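Local coordinates for protein PKD domain (Vibrio anguillarum, PDB 6AEM) that binds calcium specifically as a polycystic-kidney-disease domain of the protease Epp, with a function otherwise unknown, at residues A[4-8]-A[70-76]; A[17-21]-A[83-87]. All blocks are in the same frame, centred on the assembly; numbering follows the deposited sequence. Where two conformers were deposited one is given.

Contact 1 of 2, residues A[4-8]-A[70-76]; sequences ENQAP and DDKGATN. With CA (calcium ion), chain C.
N5 and D70 reach toward each other from opposite directions and meet at a calcium ion, at one end of the beta sandwich of this PKD domain. Their amide and carboxylate planes are turned 52° apart. N5 OD1 binds the metal at 2.4 Å, as do the backbone O of Q6 and D70 OD2, while D29 and D31 from another loop complete the site together with a water that donates to D71 OD1. N5 directs its amide across the gap because chi1 (179°) turns CG away from the backbone N, and the same group that gives OD1 to the calcium gives its ND2 to D70. In this hydrogen bond, 3.1 Å from N5 ND2 to D70 OD2, the acceptor lies in the amide plane of N5 and is met on its syn lone pair, which leaves OD2 shared between metal and amide. Such a double hold should fix the rotation of both groups and probably favours a charged carboxylate.

The other oxygen serves the turn. D70 OD1 accepts from K72 N at 2.9 Å, making an Asx turn within the type I beta turn from D70 to G73, and from A74 N on the other face of the carboxylate. The loop thereby positions its own metal ligand.

Beside the ion, P8 and A74 add apolar contact. The P8 ring crosses the D70 side chain at about a right angle, with CD 3.9 Å from A74 CB and CG against A74 O; the methyl of A74 also touches N5 ND2. V68 lies against P8 from strand 60-70. Where strand 75-84 begins, N76 ND2 donates to P8 O over 2.7 Å, with an N-H...O angle of 170° and the oxygen in the amide plane.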
loop_
_atom_site.group_PDB
_atom_site.type_symbol
_atom_site.label_atom_id
_atom_site.label_comp_id
_atom_site.label_asym_id
_atom_site.label_seq_id
_atom_site.Cartn_x
_atom_site.Cartn_y
_atom_site.Cartn_z
ATOM N N GLU A 4 10.496 12.004 21.110
ATOM C CA GLU A 4 11.365 11.847 19.970
ATOM C C GLU A 4 10.980 10.570 19.252
ATOM O O GLU A 4 11.824 9.881 18.683
ATOM C CB GLU A 4 12.796 11.754 20.431
ATOM C CG GLU A 4 12.946 10.847 21.626
ATOM C CD GLU A 4 14.391 10.469 21.842
ATOM O OE1 GLU A 4 15.268 11.297 21.497
ATOM O OE2 GLU A 4 14.650 9.342 22.323
ATOM N N ASN A 5 9.692 10.260 19.263
ATOM C CA ASN A 5 9.189 9.199 18.402
ATOM C C ASN A 5 9.603 9.421 16.952
ATOM O O ASN A 5 9.529 10.534 16.427
ATOM C CB ASN A 5 7.675 9.166 18.467
ATOM C CG ASN A 5 7.093 8.101 17.583
ATOM O OD1 ASN A 5 7.615 6.975 17.503
ATOM N ND2 ASN A 5 6.030 8.454 16.866
ATOM N N GLN A 6 10.025 8.345 16.294
ATOM C CA GLN A 6 10.217 8.354 14.847
ATOM C C GLN A 6 8.914 7.948 14.166
ATOM O O GLN A 6 8.310 6.941 14.543
ATOM C CB GLN A 6 11.350 7.400 14.460
ATOM C CG GLN A 6 12.698 7.733 15.107
ATOM C CD GLN A 6 13.797 6.737 14.727
ATOM O OE1 GLN A 6 13.993 6.409 13.545
ATOM N NE2 GLN A 6 14.495 6.233 15.736
ATOM N N ALA A 7 8.452 8.756 13.199
ATOM C CA ALA A 7 7.266 8.390 12.438
ATOM C C ALA A 7 7.566 7.115 11.642
ATOM O O ALA A 7 8.712 6.864 11.243
ATOM C CB ALA A 7 6.874 9.512 11.481
ATOM N N PRO A 8 6.571 6.270 11.431
ATOM C CA PRO A 8 6.809 4.996 10.751
ATOM C C PRO A 8 7.196 5.207 9.299
ATOM O O PRO A 8 6.956 6.248 8.683
ATOM C CB PRO A 8 5.447 4.287 10.895
ATOM C CG PRO A 8 4.456 5.417 10.950
ATOM C CD PRO A 8 5.149 6.492 11.746
ATOM N N ASP A 70 1.830 4.081 13.635
ATOM C CA ASP A 70 2.625 3.423 14.665
ATOM C C ASP A 70 1.886 3.396 16.013
ATOM O O ASP A 70 0.737 3.830 16.147
ATOM C CB ASP A 70 4.060 3.962 14.750
ATOM C CG ASP A 70 4.184 5.318 15.453
ATOM O OD1 ASP A 70 3.187 5.835 16.044
ATOM O OD2 ASP A 70 5.320 5.871 15.387
ATOM N N ASP A 71 2.552 2.814 17.013
ATOM C CA ASP A 71 2.014 2.590 18.361
ATOM C C ASP A 71 1.746 3.876 19.122
ATOM O O ASP A 71 1.067 3.830 20.154
ATOM C CB ASP A 71 2.961 1.690 19.174
ATOM C CG ASP A 71 4.376 2.239 19.240
ATOM O OD1 ASP A 71 5.077 2.266 18.216
ATOM O OD2 ASP A 71 4.786 2.625 20.344
ATOM N N LYS A 72 2.260 5.011 18.630
ATOM C CA LYS A 72 1.996 6.324 19.221
ATOM C C LYS A 72 0.994 7.149 18.418
ATOM O O LYS A 72 0.657 8.282 18.812
ATOM C CB LYS A 72 3.314 7.095 19.382
ATOM C CG LYS A 72 4.370 6.357 20.168
ATOM C CD LYS A 72 3.980 6.182 21.605
ATOM C CE LYS A 72 5.129 5.546 22.399
ATOM N NZ LYS A 72 4.634 5.029 23.692
ATOM N N GLY A 73 0.503 6.619 17.297
ATOM C CA GLY A 73 -0.445 7.314 16.455
ATOM C C GLY A 73 0.173 8.138 15.349
ATOM O O GLY A 73 -0.559 8.766 14.593
ATOM N N ALA A 74 1.488 8.094 15.187
ATOM C CA ALA A 74 2.119 8.807 14.086
ATOM C C ALA A 74 1.895 8.048 12.784
ATOM O O ALA A 74 1.763 6.822 12.777
ATOM C CB ALA A 74 3.615 8.983 14.313
ATOM N N THR A 75 1.862 8.784 11.667
ATOM C CA THR A 75 1.562 8.204 10.364
ATOM C C THR A 75 2.575 8.620 9.309
ATOM O O THR A 75 3.357 9.544 9.482
ATOM C CB THR A 75 0.159 8.598 9.866
ATOM O OG1 THR A 75 0.079 10.023 9.717
ATOM C CG2 THR A 75 -0.913 8.196 10.875
ATOM N N ASN A 76 2.551 7.878 8.200
ATOM C CA ASN A 76 3.252 8.291 6.996
ATOM C C ASN A 76 2.550 7.608 5.832
ATOM O O ASN A 76 2.005 6.506 5.987
ATOM C CB ASN A 76 4.753 7.963 6.984
ATOM C CG ASN A 76 5.648 9.172 7.351
ATOM O OD1 ASN A 76 5.410 10.339 6.969
ATOM N ND2 ASN A 76 6.726 8.873 8.076
HETATM CA CA CA C . 7.563 5.195 15.941
HETATM O O HOH W 1 6.748 4.381 18.032
#

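Contact 2 of 2, residues A[17-21]-A[83-87]; sequences DGLSV and QVEVP. With ZN (zinc ion), chain F.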
loop_
_atom_site.group_PDB
_atom_site.type_symbol
_atom_site.label_atom_id
_atom_site.label_comp_id
_atom_site.label_asym_id
_atom_site.label_seq_id
_atom_site.Cartn_x
_atom_site.Cartn_y
_atom_site.Cartn_z
ATOM N N ASP A 17 0.244 -9.076 -12.525
ATOM C CA ASP A 17 0.044 -10.275 -13.349
ATOM C C ASP A 17 -1.237 -10.004 -14.141
ATOM O O ASP A 17 -2.343 -10.307 -13.682
ATOM C CB ASP A 17 -0.054 -11.530 -12.489
ATOM C CG ASP A 17 -0.303 -12.787 -13.301
ATOM O OD1 ASP A 17 -0.179 -12.740 -14.541
ATOM O OD2 ASP A 17 -0.582 -13.851 -12.695
ATOM N N GLY A 18 -1.071 -9.399 -15.312
ATOM C CA GLY A 18 -2.215 -8.896 -16.048
ATOM C C GLY A 18 -2.876 -7.788 -15.245
ATOM O O GLY A 18 -2.242 -6.806 -14.852
ATOM N N LEU A 19 -4.164 -7.945 -14.979
ATOM C CA LEU A 19 -4.888 -6.978 -14.173
ATOM C C LEU A 19 -4.849 -7.292 -12.689
ATOM O O LEU A 19 -5.420 -6.525 -11.911
ATOM C CB LEU A 19 -6.346 -6.911 -14.618
ATOM C CG LEU A 19 -6.605 -6.496 -16.068
ATOM C CD1 LEU A 19 -8.087 -6.493 -16.362
ATOM C CD2 LEU A 19 -6.022 -5.135 -16.402
ATOM N N SER A 20 -4.235 -8.406 -12.271
ATOM C CA SER A 20 -4.163 -8.755 -10.855
ATOM C C SER A 20 -2.877 -8.208 -10.262
ATOM O O SER A 20 -1.828 -8.220 -10.907
ATOM C CB SER A 20 -4.196 -10.272 -10.643
ATOM O OG SER A 20 -5.454 -10.810 -11.014
ATOM N N VAL A 21 -2.960 -7.763 -9.016
ATOM C CA VAL A 21 -1.846 -7.125 -8.319
ATOM C C VAL A 21 -1.743 -7.705 -6.915
ATOM O O VAL A 21 -2.755 -8.017 -6.283
ATOM C CB VAL A 21 -2.013 -5.584 -8.276
ATOM C CG1 VAL A 21 -0.775 -4.894 -7.706
ATOM C CG2 VAL A 21 -2.302 -5.040 -9.673
ATOM N N GLN A 83 1.103 0.383 -13.718
ATOM C CA GLN A 83 0.407 0.202 -14.983
ATOM C C GLN A 83 0.004 -1.255 -15.094
ATOM O O GLN A 83 0.825 -2.151 -14.860
ATOM C CB GLN A 83 1.288 0.594 -16.171
ATOM C CG GLN A 83 1.649 2.080 -16.230
ATOM C CD GLN A 83 2.754 2.493 -15.269
ATOM O OE1 GLN A 83 3.725 1.753 -15.055
ATOM N NE2 GLN A 83 2.601 3.681 -14.666
ATOM N N VAL A 84 -1.249 -1.498 -15.452
ATOM C CA VAL A 84 -1.724 -2.852 -15.689
ATOM C C VAL A 84 -2.323 -2.907 -17.079
ATOM O O VAL A 84 -2.923 -1.937 -17.554
ATOM C CB VAL A 84 -2.715 -3.370 -14.625
ATOM C CG1 VAL A 84 -2.012 -3.484 -13.282
ATOM C CG2 VAL A 84 -3.941 -2.494 -14.523
ATOM N N GLU A 85 -2.125 -4.034 -17.735
ATOM C CA GLU A 85 -2.597 -4.255 -19.084
ATOM C C GLU A 85 -3.378 -5.555 -19.105
ATOM O O GLU A 85 -3.082 -6.479 -18.353
ATOM C CB GLU A 85 -1.417 -4.421 -20.054
ATOM C CG GLU A 85 -0.432 -3.269 -20.062
ATOM C CD GLU A 85 0.923 -3.684 -20.591
ATOM O OE1 GLU A 85 0.986 -4.564 -21.474
ATOM O OE2 GLU A 85 1.934 -3.164 -20.091
ATOM N N VAL A 86 -4.386 -5.610 -19.967
ATOM C CA VAL A 86 -5.065 -6.894 -20.177
ATOM C C VAL A 86 -4.071 -7.880 -20.776
ATOM O O VAL A 86 -3.265 -7.494 -21.647
ATOM C CB VAL A 86 -6.291 -6.727 -21.092
ATOM C CG1 VAL A 86 -7.233 -5.662 -20.548
ATOM C CG2 VAL A 86 -5.869 -6.398 -22.511
ATOM N N PRO A 87 -4.066 -9.152 -20.361
ATOM C CA PRO A 87 -3.108 -10.122 -20.909
ATOM C C PRO A 87 -3.232 -10.327 -22.424
ATOM O O PRO A 87 -2.250 -10.653 -23.101
ATOM C CB PRO A 87 -3.490 -11.434 -20.221
ATOM C CG PRO A 87 -4.238 -11.061 -19.012
ATOM C CD PRO A 87 -4.894 -9.724 -19.288
ATOM O OXT PRO A 87 -4.318 -10.185 -23.023
HETATM ZN ZN ZN F . 3.196 -4.222 -21.660
HETATM O O HOH W 2 -0.270 -5.878 -16.333
HETATM O O HOH W 3 2.082 -5.675 -22.916
HETATM O O HOH W 4 3.102 -6.779 -21.282
HETATM O O HOH W 5 4.384 -2.272 -20.871
#
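L19 CD2 lies over the backbone between E85 and V86, 3.8 Å from E85 O, and on one flank it meets V84 CG2 at 3.9 Å. The leucine carries CG beside its backbone N and anti to the carbonyl carbon (chi1 -60°); chi2 (179°) runs CD1 on in line with the chain, and the other branch, CD2, is turned onto the facing segment. V86 CG1 is a looser neighbour of the same methyl. V84 serves two partners with two branches: while CG2 takes L19, CG1 meets V21 CG2 at 3.9 Å, the two valines crossing at about a right angle. Between the branches, V84 CB sits 3.5 Å from G18 O, so a carbonyl from the turn is set against the valine.

That carbonyl is joined to the facing backbone through water 2, which donates to G18 O at 2.6 Å and accepts from E85 N at 3.0 Å. G18 CA makes a bent, weak CA-H...O contact with E85 O, and P87 CG comes near G18 CA.

G18 and L19 are the central residues of a type II' beta turn, D17 to S20, that links strands 12-17 and 20-25 as a beta hairpin in one sheet of the PKD beta sandwich; strand 75-84, an outermost strand of the other sheet, ends at V84. G18, at a positive phi of 64°, takes the first of the two central places.

Further out, Y56 packs on both V21 and V84 and is backbone-bonded to L19, while L14 and T16 of strand 12-17 touch V21. E85 sets its CB away from the hairpin, and its carboxylate grips a zinc ion with both oxygens, OE1 at 2.2 Å and OE2 at 2.3 Å, the metal also binding waters 3 and 5, and water 4 at longer range.

In the fold
Contacts 1 and 2 lie on opposite sides of the chain's centre, about 34 Å apart between their centres, and both draw on strand 75-84: contact 1 takes its start, contact 2 its end. Each is partly buried, with two buried residues among those that touch. In contact 1 the metal lies between the segments and is bound by both, so charge and direct side-chain hydrogen bonds join the N-terminal loop to the turn and the first residues of the strand. In contact 2 the zinc hangs on one segment, and the hairpin is held by aliphatic side chains and a bridging water. P8 and V84 reach inward to strand 60-70 from the two ends.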